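Local atomic coordinates of purine nucleoside phosphorylase (Schistosoma mansoni, PDB entry 5KO5), a protein that probably catalyses the reversible phosphorolysis of purine nucleosides to free base and ribose 1-phosphate, and is held here in complex with cytosine. Residues P27-I32 against G76-V81; V112-N117 against M275-I280; G120-K125 against N246-A251; P200-P205 against V255-E260. All coordinates share one frame; numbering follows the deposited sequence.

Contact 1 of 4, residues P27-I32 against G76-V81; sequences PDIGII and GGRKIV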
loop_
_atom_site.group_PDB
_atom_site.type_symbol
_atom_site.label_atom_id
_atom_site.label_comp_id
_atom_site.label_asym_id
_atom_site.label_seq_id
_atom_site.Cartn_x
_atom_site.Cartn_y
_atom_site.Cartn_z
ATOM N N PRO A 27 5.388 -31.941 15.524
ATOM C CA PRO A 27 4.226 -31.177 15.986
ATOM C C PRO A 27 3.061 -31.273 15.013
ATOM O O PRO A 27 3.241 -31.323 13.794
ATOM C CB PRO A 27 4.760 -29.740 16.036
ATOM C CG PRO A 27 5.778 -29.710 14.923
ATOM C CD PRO A 27 6.410 -31.084 14.894
ATOM N N ASP A 28 1.849 -31.286 15.575
ATOM C CA ASP A 28 0.616 -31.227 14.800
ATOM C C ASP A 28 0.003 -29.837 14.789
ATOM O O ASP A 28 -0.822 -29.536 13.914
ATOM C CB ASP A 28 -0.426 -32.200 15.380
ATOM C CG ASP A 28 0.006 -33.656 15.296
ATOM O OD1 ASP A 28 0.700 -34.034 14.329
ATOM O OD2 ASP A 28 -0.360 -34.427 16.206
ATOM N N ILE A 29 0.387 -28.991 15.739
ATOM C CA ILE A 29 -0.222 -27.689 15.956
ATOM C C ILE A 29 0.891 -26.663 16.088
ATOM O O ILE A 29 1.915 -26.920 16.728
ATOM C CB ILE A 29 -1.079 -27.721 17.243
ATOM C CG1 ILE A 29 -2.238 -28.700 17.072
ATOM C CG2 ILE A 29 -1.596 -26.348 17.586
ATOM C CD1 ILE A 29 -2.739 -29.277 18.385
ATOM N N GLY A 30 0.699 -25.505 15.467
ATOM C CA GLY A 30 1.607 -24.385 15.607
ATOM C C GLY A 30 0.921 -23.268 16.367
ATOM O O GLY A 30 -0.303 -23.124 16.315
ATOM N N ILE A 31 1.706 -22.489 17.108
ATOM C CA ILE A 31 1.154 -21.350 17.841
ATOM C C ILE A 31 2.043 -20.124 17.659
ATOM O O ILE A 31 3.277 -20.209 17.672
ATOM C CB ILE A 31 0.836 -21.641 19.330
ATOM C CG1 ILE A 31 2.096 -21.837 20.149
ATOM C CG2 ILE A 31 -0.051 -22.878 19.494
ATOM C CD1 ILE A 31 1.818 -22.017 21.640
ATOM N N ILE A 32 1.403 -18.973 17.485
ATOM C CA ILE A 32 2.076 -17.683 17.427
ATOM C C ILE A 32 1.289 -16.771 18.351
ATOM O O ILE A 32 0.067 -16.651 18.214
ATOM C CB ILE A 32 2.111 -17.128 15.990
ATOM C CG1 ILE A 32 2.914 -18.055 15.067
ATOM C CG2 ILE A 32 2.671 -15.717 15.960
ATOM C CD1 ILE A 32 2.836 -17.683 13.587
ATOM N N GLY A 76 -1.389 -30.130 26.611
ATOM C CA GLY A 76 -2.686 -30.793 26.620
ATOM C C GLY A 76 -2.715 -32.096 25.857
ATOM O O GLY A 76 -3.727 -32.427 25.226
ATOM N N GLY A 77 -1.617 -32.846 25.893
ATOM C CA GLY A 77 -1.541 -34.114 25.201
ATOM C C GLY A 77 -1.262 -34.029 23.717
ATOM O O GLY A 77 -1.242 -35.071 23.050
ATOM N N ARG A 78 -1.048 -32.833 23.175
ATOM C CA ARG A 78 -0.774 -32.662 21.757
ATOM C C ARG A 78 0.624 -32.091 21.565
ATOM O O ARG A 78 1.123 -31.329 22.398
ATOM C CB ARG A 78 -1.804 -31.730 21.109
ATOM C CG ARG A 78 -3.253 -32.155 21.322
ATOM C CD ARG A 78 -3.545 -33.532 20.721
ATOM N NE ARG A 78 -3.077 -33.646 19.339
ATOM C CZ ARG A 78 -3.790 -33.305 18.268
ATOM N NH1 ARG A 78 -5.017 -32.815 18.403
ATOM N NH2 ARG A 78 -3.273 -33.452 17.056
ATOM N N LYS A 79 1.253 -32.458 20.452
ATOM C CA LYS A 79 2.594 -31.988 20.139
ATOM C C LYS A 79 2.487 -30.676 19.376
ATOM O O LYS A 79 1.740 -30.578 18.396
ATOM C CB LYS A 79 3.332 -33.034 19.305
ATOM C CG LYS A 79 3.487 -34.365 20.029
ATOM C CD LYS A 79 4.016 -35.456 19.114
ATOM C CE LYS A 79 4.062 -36.801 19.835
ATOM N NZ LYS A 79 4.495 -37.906 18.936
ATOM N N ILE A 80 3.199 -29.653 19.849
ATOM C CA ILE A 80 3.065 -28.316 19.290
ATOM C C ILE A 80 4.440 -27.728 19.006
ATOM O O ILE A 80 5.464 -28.185 19.518
ATOM C CB ILE A 80 2.238 -27.369 20.194
ATOM C CG1 ILE A 80 3.049 -26.927 21.410
ATOM C CG2 ILE A 80 0.923 -28.021 20.630
ATOM C CD1 ILE A 80 3.468 -25.483 21.334
ATOM N N VAL A 81 4.444 -26.698 18.162
ATOM C CA VAL A 81 5.620 -25.872 17.911
ATOM C C VAL A 81 5.189 -24.418 18.024
ATOM O O VAL A 81 4.176 -24.022 17.440
ATOM C CB VAL A 81 6.260 -26.163 16.536
ATOM C CG1 VAL A 81 5.229 -26.088 15.405
ATOM C CG2 VAL A 81 7.415 -25.212 16.270
HETATM O O HOH W 1 -0.124 -34.430 18.792
#

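Contact 2 of 4, residues V112-N117 against M275-I280; sequences VLLITN and MWFKEI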
loop_
_atom_site.group_PDB
_atom_site.type_symbol
_atom_site.label_atom_id
_atom_site.label_comp_id
_atom_site.label_asym_id
_atom_site.label_seq_id
_atom_site.Cartn_x
_atom_site.Cartn_y
_atom_site.Cartn_z
ATOM N N VAL A 112 -2.745 -27.231 12.037
ATOM C CA VAL A 112 -3.553 -26.153 12.591
ATOM C C VAL A 112 -2.610 -25.139 13.216
ATOM O O VAL A 112 -1.712 -25.517 13.978
ATOM C CB VAL A 112 -4.527 -26.684 13.658
ATOM C CG1 VAL A 112 -5.250 -25.529 14.350
ATOM C CG2 VAL A 112 -5.522 -27.657 13.030
ATOM N N LEU A 113 -2.816 -23.864 12.888
ATOM C CA LEU A 113 -2.052 -22.753 13.442
ATOM C C LEU A 113 -2.990 -21.902 14.290
ATOM O O LEU A 113 -4.031 -21.448 13.800
ATOM C CB LEU A 113 -1.446 -21.925 12.310
ATOM C CG LEU A 113 -0.708 -20.643 12.706
ATOM C CD1 LEU A 113 0.434 -20.929 13.689
ATOM C CD2 LEU A 113 -0.187 -19.979 11.444
ATOM N N LEU A 114 -2.626 -21.703 15.556
ATOM C CA LEU A 114 -3.380 -20.874 16.491
ATOM C C LEU A 114 -2.618 -19.573 16.690
ATOM O O LEU A 114 -1.419 -19.603 16.980
ATOM C CB LEU A 114 -3.511 -21.576 17.848
ATOM C CG LEU A 114 -4.094 -22.994 17.824
ATOM C CD1 LEU A 114 -4.159 -23.588 19.236
ATOM C CD2 LEU A 114 -5.473 -23.025 17.148
ATOM N N ILE A 115 -3.309 -18.436 16.549
ATOM C CA ILE A 115 -2.671 -17.123 16.596
ATOM C C ILE A 115 -3.444 -16.216 17.542
ATOM O O ILE A 115 -4.678 -16.173 17.505
ATOM C CB ILE A 115 -2.644 -16.481 15.195
ATOM C CG1 ILE A 115 -2.018 -17.419 14.164
ATOM C CG2 ILE A 115 -1.885 -15.153 15.237
ATOM C CD1 ILE A 115 -2.089 -16.881 12.736
ATOM N N THR A 116 -2.723 -15.466 18.375
ATOM C CA THR A 116 -3.334 -14.385 19.136
ATOM C C THR A 116 -2.625 -13.076 18.811
ATOM O O THR A 116 -1.478 -13.063 18.359
ATOM C CB THR A 116 -3.303 -14.631 20.659
ATOM O OG1 THR A 116 -1.941 -14.759 21.102
ATOM C CG2 THR A 116 -4.080 -15.893 21.020
ATOM N N ASN A 117 -3.334 -11.969 19.023
ATOM C CA ASN A 117 -2.756 -10.651 18.818
ATOM C C ASN A 117 -3.464 -9.659 19.733
ATOM O O ASN A 117 -4.510 -9.959 20.313
ATOM C CB ASN A 117 -2.811 -10.216 17.340
ATOM C CG ASN A 117 -4.229 -10.041 16.815
ATOM O OD1 ASN A 117 -5.009 -9.240 17.333
ATOM N ND2 ASN A 117 -4.559 -10.773 15.757
ATOM N N MET A 275 -5.421 -20.419 29.578
ATOM C CA MET A 275 -6.327 -21.514 29.907
ATOM C C MET A 275 -7.210 -21.853 28.711
ATOM O O MET A 275 -7.411 -23.028 28.383
ATOM C CB MET A 275 -7.159 -21.117 31.136
ATOM C CG MET A 275 -7.988 -22.227 31.762
ATOM S SD MET A 275 -9.473 -22.613 30.820
ATOM C CE MET A 275 -10.164 -21.003 30.610
ATOM N N TRP A 276 -7.722 -20.828 28.033
ATOM C CA TRP A 276 -8.607 -21.040 26.895
ATOM C C TRP A 276 -7.889 -21.798 25.788
ATOM O O TRP A 276 -8.396 -22.799 25.265
ATOM C CB TRP A 276 -9.039 -19.671 26.385
ATOM C CG TRP A 276 -10.150 -19.645 25.394
ATOM C CD1 TRP A 276 -10.997 -20.668 25.059
ATOM C CD2 TRP A 276 -10.574 -18.510 24.642
ATOM N NE1 TRP A 276 -11.911 -20.235 24.122
ATOM C CE2 TRP A 276 -11.673 -18.911 23.854
ATOM C CE3 TRP A 276 -10.122 -17.186 24.552
ATOM C CZ2 TRP A 276 -12.326 -18.037 22.981
ATOM C CZ3 TRP A 276 -10.770 -16.318 23.692
ATOM C CH2 TRP A 276 -11.863 -16.748 22.917
ATOM N N PHE A 277 -6.693 -21.331 25.420
ATOM C CA PHE A 277 -5.964 -21.955 24.325
ATOM C C PHE A 277 -5.459 -23.345 24.693
ATOM O O PHE A 277 -5.414 -24.229 23.833
ATOM C CB PHE A 277 -4.850 -21.028 23.827
ATOM C CG PHE A 277 -5.292 -20.131 22.709
ATOM C CD1 PHE A 277 -6.411 -19.327 22.851
ATOM C CD2 PHE A 277 -4.614 -20.121 21.510
ATOM C CE1 PHE A 277 -6.841 -18.516 21.797
ATOM C CE2 PHE A 277 -5.025 -19.302 20.465
ATOM C CZ PHE A 277 -6.150 -18.511 20.619
ATOM N N LYS A 278 -5.091 -23.569 25.957
ATOM C CA LYS A 278 -4.747 -24.928 26.370
ATOM C C LYS A 278 -5.925 -25.872 26.151
ATOM O O LYS A 278 -5.756 -26.972 25.616
ATOM C CB LYS A 278 -4.281 -24.936 27.829
ATOM C CG LYS A 278 -3.852 -26.291 28.367
ATOM C CD LYS A 278 -3.359 -26.151 29.812
ATOM C CE LYS A 278 -3.003 -27.489 30.427
ATOM N NZ LYS A 278 -2.552 -27.325 31.841
ATOM N N GLU A 279 -7.133 -25.440 26.520
ATOM C CA GLU A 279 -8.305 -26.288 26.329
ATOM C C GLU A 279 -8.636 -26.460 24.850
ATOM O O GLU A 279 -9.028 -27.552 24.423
ATOM C CB GLU A 279 -9.501 -25.739 27.111
ATOM C CG GLU A 279 -10.769 -26.592 26.996
ATOM C CD GLU A 279 -10.673 -27.929 27.711
ATOM O OE1 GLU A 279 -9.670 -28.177 28.413
ATOM O OE2 GLU A 279 -11.615 -28.738 27.564
ATOM N N ILE A 280 -8.485 -25.401 24.049
ATOM C CA ILE A 280 -8.669 -25.542 22.604
ATOM C C ILE A 280 -7.742 -26.622 22.062
ATOM O O ILE A 280 -8.161 -27.507 21.307
ATOM C CB ILE A 280 -8.465 -24.195 21.889
ATOM C CG1 ILE A 280 -9.601 -23.224 22.231
ATOM C CG2 ILE A 280 -8.372 -24.407 20.371
ATOM C CD1 ILE A 280 -9.321 -21.783 21.818
#

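Contact 3 of 4, residues G120-K125 against N246-A251; sequences GGINRK and NSILDA. With CYT (6-aminopyrimidin-2(1H)-one), chain B.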
loop_
_atom_site.group_PDB
_atom_site.type_symbol
_atom_site.label_atom_id
_atom_site.label_comp_id
_atom_site.label_asym_id
_atom_site.label_seq_id
_atom_site.Cartn_x
_atom_site.Cartn_y
_atom_site.Cartn_z
ATOM N N GLY A 120 -6.807 -2.907 18.224
ATOM C CA GLY A 120 -7.752 -1.856 18.542
ATOM C C GLY A 120 -9.167 -2.231 18.125
ATOM O O GLY A 120 -9.384 -2.760 17.033
ATOM N N GLY A 121 -10.122 -1.940 19.001
ATOM C CA GLY A 121 -11.521 -2.166 18.667
ATOM C C GLY A 121 -12.096 -0.998 17.879
ATOM O O GLY A 121 -11.906 0.168 18.244
ATOM N N ILE A 122 -12.798 -1.313 16.796
ATOM C CA ILE A 122 -13.503 -0.333 15.980
ATOM C C ILE A 122 -15.009 -0.424 16.194
ATOM O O ILE A 122 -15.676 0.585 16.417
ATOM C CB ILE A 122 -13.148 -0.508 14.487
ATOM C CG1 ILE A 122 -11.644 -0.369 14.249
ATOM C CG2 ILE A 122 -13.926 0.494 13.641
ATOM C CD1 ILE A 122 -11.097 1.042 14.501
ATOM N N ASN A 123 -15.556 -1.640 16.114
ATOM C CA ASN A 123 -16.970 -1.876 16.382
ATOM C C ASN A 123 -17.337 -1.360 17.766
ATOM O O ASN A 123 -16.607 -1.564 18.738
ATOM C CB ASN A 123 -17.244 -3.385 16.324
ATOM C CG ASN A 123 -18.736 -3.715 16.318
ATOM O OD1 ASN A 123 -19.462 -3.404 17.256
ATOM N ND2 ASN A 123 -19.187 -4.358 15.247
ATOM N N ARG A 124 -18.496 -0.708 17.855
ATOM C CA ARG A 124 -18.899 -0.099 19.113
ATOM C C ARG A 124 -19.154 -1.107 20.213
ATOM O O ARG A 124 -19.116 -0.736 21.389
ATOM C CB ARG A 124 -20.159 0.748 18.915
ATOM C CG ARG A 124 -20.081 2.129 19.576
ATOM C CD ARG A 124 -19.127 3.082 18.878
ATOM N NE ARG A 124 -18.276 2.467 17.871
ATOM C CZ ARG A 124 -18.598 2.307 16.595
ATOM N NH1 ARG A 124 -19.756 2.763 16.121
ATOM N NH2 ARG A 124 -17.738 1.688 15.809
ATOM N N LYS A 125 -19.439 -2.359 19.866
ATOM C CA LYS A 125 -19.740 -3.343 20.895
ATOM C C LYS A 125 -18.502 -3.787 21.661
ATOM O O LYS A 125 -18.634 -4.480 22.673
ATOM C CB LYS A 125 -20.429 -4.551 20.267
ATOM C CG LYS A 125 -21.796 -4.246 19.684
ATOM C CD LYS A 125 -22.354 -5.474 18.991
ATOM C CE LYS A 125 -23.766 -5.245 18.494
ATOM N NZ LYS A 125 -24.324 -6.477 17.872
ATOM N N ASN A 246 -10.926 0.680 22.698
ATOM C CA ASN A 246 -11.816 0.997 21.591
ATOM C C ASN A 246 -11.353 2.314 20.991
ATOM O O ASN A 246 -11.493 3.375 21.614
ATOM C CB ASN A 246 -13.277 1.072 22.014
ATOM C CG ASN A 246 -14.182 1.173 20.824
ATOM O OD1 ASN A 246 -14.158 2.175 20.122
ATOM N ND2 ASN A 246 -14.932 0.110 20.540
ATOM N N SER A 247 -10.801 2.241 19.783
ATOM C CA SER A 247 -10.188 3.422 19.188
ATOM C C SER A 247 -11.215 4.463 18.777
ATOM O O SER A 247 -10.892 5.652 18.725
ATOM C CB SER A 247 -9.305 3.023 18.008
ATOM O OG SER A 247 -8.314 2.107 18.445
ATOM N N ILE A 248 -12.440 4.043 18.457
ATOM C CA ILE A 248 -13.476 5.009 18.106
ATOM C C ILE A 248 -13.882 5.807 19.336
ATOM O O ILE A 248 -13.971 7.038 19.301
ATOM C CB ILE A 248 -14.682 4.294 17.464
ATOM C CG1 ILE A 248 -14.327 3.753 16.071
ATOM C CG2 ILE A 248 -15.905 5.222 17.412
ATOM C CD1 ILE A 248 -13.982 4.823 15.046
ATOM N N LEU A 249 -14.113 5.107 20.448
ATOM C CA LEU A 249 -14.428 5.772 21.702
ATOM C C LEU A 249 -13.279 6.668 22.145
ATOM O O LEU A 249 -13.501 7.807 22.576
ATOM C CB LEU A 249 -14.734 4.711 22.761
ATOM C CG LEU A 249 -15.666 5.018 23.922
ATOM C CD1 LEU A 249 -16.942 5.643 23.409
ATOM C CD2 LEU A 249 -15.963 3.719 24.659
ATOM N N ASP A 250 -12.036 6.187 22.022
ATOM C CA ASP A 250 -10.904 6.997 22.456
ATOM C C ASP A 250 -10.792 8.272 21.625
ATOM O O ASP A 250 -10.479 9.342 22.162
ATOM C CB ASP A 250 -9.598 6.207 22.381
ATOM C CG ASP A 250 -9.538 5.064 23.377
ATOM O OD1 ASP A 250 -10.318 5.071 24.360
ATOM O OD2 ASP A 250 -8.692 4.171 23.170
ATOM N N ALA A 251 -11.038 8.181 20.313
ATOM C CA ALA A 251 -11.029 9.390 19.488
ATOM C C ALA A 251 -12.131 10.353 19.904
ATOM O O ALA A 251 -11.922 11.573 19.927
ATOM C CB ALA A 251 -11.150 9.025 18.011
HETATM N N3 CYT B . -3.862 -0.959 17.649
HETATM C C4 CYT B . -4.293 -0.891 18.909
HETATM N N1 CYT B . -2.550 -2.853 18.232
HETATM C C2 CYT B . -2.979 -1.921 17.279
HETATM O O2 CYT B . -2.535 -1.975 16.128
HETATM N N4 CYT B . -5.153 0.087 19.215
HETATM C C5 CYT B . -3.875 -1.838 19.894
HETATM C C6 CYT B . -3.007 -2.786 19.513
#

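Contact 4 of 4, residues P200-P205 against V255-E260; sequences PTYESP and VSINHE. With CYT (6-aminopyrimidin-2(1H)-one), chain B.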
loop_
_atom_site.group_PDB
_atom_site.type_symbol
_atom_site.label_atom_id
_atom_site.label_comp_id
_atom_site.label_asym_id
_atom_site.label_seq_id
_atom_site.Cartn_x
_atom_site.Cartn_y
_atom_site.Cartn_z
ATOM N N PRO A 200 4.166 1.057 11.866
ATOM C CA PRO A 200 3.946 0.770 13.293
ATOM C C PRO A 200 3.254 1.897 14.050
ATOM O O PRO A 200 3.093 1.781 15.269
ATOM C CB PRO A 200 5.369 0.603 13.819
ATOM C CG PRO A 200 6.165 1.615 12.977
ATOM C CD PRO A 200 5.536 1.538 11.592
ATOM N N THR A 201 2.866 2.981 13.385
ATOM C CA THR A 201 2.037 3.964 14.076
ATOM C C THR A 201 0.669 3.357 14.333
ATOM O O THR A 201 0.106 2.667 13.476
ATOM C CB THR A 201 1.859 5.252 13.258
ATOM O OG1 THR A 201 1.344 4.944 11.958
ATOM C CG2 THR A 201 3.179 6.016 13.108
ATOM N N TYR A 202 0.128 3.598 15.527
ATOM C CA TYR A 202 -1.248 3.200 15.774
ATOM C C TYR A 202 -2.165 3.861 14.757
ATOM O O TYR A 202 -1.853 4.917 14.192
ATOM C CB TYR A 202 -1.667 3.583 17.199
ATOM C CG TYR A 202 -1.048 2.697 18.247
ATOM C CD1 TYR A 202 -1.349 1.342 18.279
ATOM C CD2 TYR A 202 -0.159 3.196 19.192
ATOM C CE1 TYR A 202 -0.789 0.509 19.233
ATOM C CE2 TYR A 202 0.410 2.363 20.156
ATOM C CZ TYR A 202 0.096 1.025 20.160
ATOM O OH TYR A 202 0.657 0.187 21.103
ATOM N N GLU A 203 -3.292 3.217 14.514
ATOM C CA GLU A 203 -4.330 3.802 13.683
ATOM C C GLU A 203 -4.632 5.224 14.149
ATOM O O GLU A 203 -4.800 5.482 15.346
ATOM C CB GLU A 203 -5.578 2.911 13.764
ATOM C CG GLU A 203 -6.222 2.732 15.168
ATOM C CD GLU A 203 -5.669 1.589 16.032
ATOM O OE1 GLU A 203 -4.554 1.068 15.792
ATOM O OE2 GLU A 203 -6.378 1.225 17.009
ATOM N N SER A 204 -4.644 6.166 13.203
ATOM C CA SER A 204 -4.988 7.533 13.557
ATOM C C SER A 204 -6.492 7.622 13.801
ATOM O O SER A 204 -7.253 6.773 13.324
ATOM C CB SER A 204 -4.587 8.482 12.432
ATOM O OG SER A 204 -5.500 8.398 11.345
ATOM N N PRO A 205 -6.947 8.640 14.543
ATOM C CA PRO A 205 -8.397 8.766 14.773
ATOM C C PRO A 205 -9.202 8.755 13.487
ATOM O O PRO A 205 -10.285 8.160 13.430
ATOM C CB PRO A 205 -8.523 10.096 15.534
ATOM C CG PRO A 205 -7.227 10.216 16.281
ATOM C CD PRO A 205 -6.168 9.573 15.381
ATOM N N VAL A 255 -8.546 10.442 23.943
ATOM C CA VAL A 255 -7.733 9.554 24.770
ATOM C C VAL A 255 -6.690 8.881 23.888
ATOM O O VAL A 255 -7.014 8.349 22.815
ATOM C CB VAL A 255 -8.600 8.511 25.500
ATOM C CG1 VAL A 255 -7.733 7.415 26.120
ATOM C CG2 VAL A 255 -9.447 9.185 26.567
ATOM N N SER A 256 -5.446 8.870 24.356
ATOM C CA SER A 256 -4.338 8.348 23.570
ATOM C C SER A 256 -4.315 6.825 23.589
ATOM O O SER A 256 -4.820 6.181 24.511
ATOM C CB SER A 256 -3.021 8.849 24.153
ATOM O OG SER A 256 -2.845 8.347 25.469
ATOM N N ILE A 257 -3.710 6.258 22.554
ATOM C CA ILE A 257 -3.394 4.833 22.476
ATOM C C ILE A 257 -1.923 4.675 22.828
ATOM O O ILE A 257 -1.089 5.479 22.396
ATOM C CB ILE A 257 -3.664 4.306 21.053
ATOM C CG1 ILE A 257 -5.087 4.662 20.587
ATOM C CG2 ILE A 257 -3.417 2.802 20.987
ATOM C CD1 ILE A 257 -5.383 4.246 19.144
ATOM N N ASN A 258 -1.587 3.644 23.602
ATOM C CA ASN A 258 -0.250 3.570 24.169
ATOM C C ASN A 258 0.147 2.112 24.390
ATOM O O ASN A 258 -0.655 1.320 24.890
ATOM C CB ASN A 258 -0.256 4.372 25.480
ATOM C CG ASN A 258 1.013 4.229 26.260
ATOM O OD1 ASN A 258 1.135 3.335 27.087
ATOM N ND2 ASN A 258 1.964 5.123 26.021
ATOM N N HIS A 259 1.385 1.760 24.018
ATOM C CA HIS A 259 1.806 0.360 24.117
ATOM C C HIS A 259 1.830 -0.127 25.566
ATOM O O HIS A 259 1.575 -1.309 25.827
ATOM C CB HIS A 259 3.164 0.135 23.424
ATOM C CG HIS A 259 3.533 -1.312 23.282
ATOM N ND1 HIS A 259 2.757 -2.211 22.583
ATOM C CD2 HIS A 259 4.584 -2.018 23.762
ATOM C CE1 HIS A 259 3.315 -3.407 22.634
ATOM N NE2 HIS A 259 4.426 -3.317 23.343
ATOM N N GLU A 260 2.158 0.756 26.516
ATOM C CA GLU A 260 2.121 0.358 27.923
ATOM C C GLU A 260 0.697 0.028 28.359
ATOM O O GLU A 260 0.474 -0.941 29.100
ATOM C CB GLU A 260 2.732 1.443 28.819
ATOM C CG GLU A 260 4.203 1.748 28.565
ATOM C CD GLU A 260 4.414 2.750 27.439
ATOM O OE1 GLU A 260 4.606 2.318 26.284
ATOM O OE2 GLU A 260 4.380 3.971 27.709
HETATM N N3 CYT B . -3.862 -0.959 17.649
HETATM C C4 CYT B . -4.293 -0.891 18.909
HETATM N N1 CYT B . -2.550 -2.853 18.232
HETATM C C2 CYT B . -2.979 -1.921 17.279
HETATM O O2 CYT B . -2.535 -1.975 16.128
HETATM N N4 CYT B . -5.153 0.087 19.215
HETATM C C5 CYT B . -3.875 -1.838 19.894
HETATM C C6 CYT B . -3.007 -2.786 19.513
HETATM O O HOH W 2 0.519 -2.559 20.440
#

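Contact 1 of 4, residues P27-I32 against G76-V81
Ile29 pairs with Ile80 and Gly30 with Val81 in parallel strands: Val81 N donates to Ile29 O at 2.9 Å, and Ile31 N reaches Val81 O at 2.9 Å. One step earlier along the strand, Lys79 O takes two donors, Asp28 N at 2.9 Å from above its carbonyl plane and Ile29 N in a weaker, longer bond. The apolar side chains follow the strands. Pro27 CG leans on Val81 CG1, Ile29 CB sits against Ile80 CG2, and the delta methyls of Ile31 and Ile80 meet.

At the start of strand 78-84 Arg78 forms a salt bridge with Asp28. Arg78 is bent at chi2 and chi3 (-61° and -49°), which folds its guanidinium back beside Asp28, where NH2 lies 3.2 Å from Asp28 OD2. That oxygen lies in the guanidinium plane, whereas NH2 meets it on the anti side and tilted well out of the carboxylate plane, the two planes being 58° apart. Ile29 CD1 lies over the centre of one guanidinium face, covering the charge with a methyl. One water ties the corner together, donating to Asp28 OD2 at 2.6 Å and accepting from Arg78 NE and Lys79 N.

Strand 29-32 runs between strand 78-84 and strand 112-121 in the central mixed sheet, with Leu114 touching Ile29 and Ile31 from the latter. Helix 95-108 packs on Pro27, Ile32 and Val81, while strand 69-75 meets Ile80 and Val81.

Contact 2 of 4, residues V112-N117 against M275-I280
Thr116 divides its two branches between a polar and an apolar partner: OG1 accepts a hydrogen bond from the backbone N of Gly34, while CG2 presses against the ring of Phe277. With chi1 at 60°, OG1 stands between the backbone N and the carbonyl carbon, and the methyl is left to face the helix, 3.4 Å from Phe277 CZ. This is a tight approach, and it reaches the ring obliquely. Leu114, two residues back on the same side of the strand, comes alongside, with CB 3.8 Å from Phe277 CE2 and CD1 4.2 Å from Phe277 CD2. The ring end therefore fits between these two side chains. Phe277 has an unusual chi1 of -91°, which directs the ring at the strand.

One turn further on, Ile280 adds a looser contact, its CG2 4.4 Å from Leu114 CD1. Its CD1 lies over one face of the Trp276 ring, toward the rim, and Trp276 NE1 is hydrogen-bonded to Ala176 O.

The axes of segments 112-117 and 275-280 run almost antiparallel, 11.0 Å apart at closest approach; here the C-terminal helix 259-283 covers the central sheet of this alpha/beta fold. Val240 of the adjoining strand 236-246 also touches Phe277. No hydrogen bond crosses between the two segments, so the helix is held to the strand here by hydrophobic and van der Waals contact, with the polar group of Thr116 satisfied by the Gly34 backbone.

Contact 3 of 4, residues G120-K125 against N246-A251
Gly121 and Asn246 form a parallel beta bridge, their CA atoms 4.3 Å apart, where strands 112-121 and 236-246 end together, and Ser247 N extends the pairing with a 2.8 Å hydrogen bond to Gly121 O. The motif is a strand end passing straight into an N-capped helix at the rim of the base pocket.

Asn246 is the N-cap of helix 247-252 and uses both ends of its amide. With CG opposite the backbone N (chi1 -171°) and chi2 turning the amide, OD1 reaches the helix start and accepts from Leu249 N at 3.0 Å in a nearly straight bond of 171°. ND2 turns the other way and donates to Asn123 O at 3.0 Å, close to its own amide plane but from above the carbonyl plane; it also bonds to Leu126 O. One buried side chain thus ties the helix start to the loop. Asn123 shapes that loop through an Asx turn, OD1 accepting from Lys125 N at 2.8 Å, while its ND2 bonds to Asp217.

Ile248 packs against the loop 122-124. Its CG1 rests on Ile122 O and Ile122 CG2, and its CG2 lies over one face of the Arg124 guanidinium, 3.7 Å from NE.

Gly120 and Ser247 belong to the pocket. Ser247 OG is hydrogen-bonded to Glu203 and to Asn245 ND2 and stays 3.8 Å from cytosine N4. Having no side chain, Gly120 brings its backbone up to the base, with Gly120 N 3.3 Å from cytosine C4.

Contact 4 of 4, residues P200-P205 against V255-E260
First torsions set the Tyr202 ring and the Ile257 side chain against each other: chi1 of -74° swings the Tyr202 ring toward Ile257, and chi1 of -52° in Ile257 leaves CG2 pointing over that ring. The methyl sits 3.6 Å from the ring centroid, only 9° off the normal, a CH-pi contact squarely over the face. Glu203, with CG between backbone N and carbonyl carbon and bent at chi2, brings its carboxylate to the base edge.

There the cytosine is gripped in a paired fashion, N3 donating to Glu203 OE1 and N4 to Glu203 OE2, both at 2.8 Å. OE2 also takes a hydrogen bond from Ser247 OG, which helps to position the carboxylate. Trimeric nucleoside phosphorylases typically use a glutamate in this way to recognise the purine base. Ile257 CD1 packs 3.8 Å from OE2, while the Tyr202 ring presents its edge to the base, with CD1 3.5 Å from cytosine N3.

At the far end Tyr202 OH abuts His259, 3.2 Å from its CA and in the plane of its ring. A water joins them, 2.8 Å from OH and 3.1 Å from His259 ND1. A second subunit also reaches this region: Ser204 OG bonds to His137 O of that subunit, whose Phe161 ring meets the His259 ring.

The loop 200-205 leads from strand 189-196 into helix 205-213, and Asn258 caps helix 259-283, whose Val262 touches Tyr202.

How the contacts relate
Strand 112-121 carries the connection through the chain: contact 2 uses its start and contact 3 its end, 24 Å apart between centres. Contact 1 joins the same sheet through Gly30, whose N and O pair with Val112 O and Leu114 N at 2.8 Å. Contacts 3 and 4 lie 12 Å apart between centres and both border the cytosine; they meet where Ser247 OG lies 2.6 Å from Glu203 OE2, and where Asp250 O and Val255 N probably form a hydrogen bond. Helix 259-283 begins in contact 4 and runs back to cover the sheet in contact 2. Contact 1 is remote from the base pocket, its centre about 33 Å from those of contacts 3 and 4.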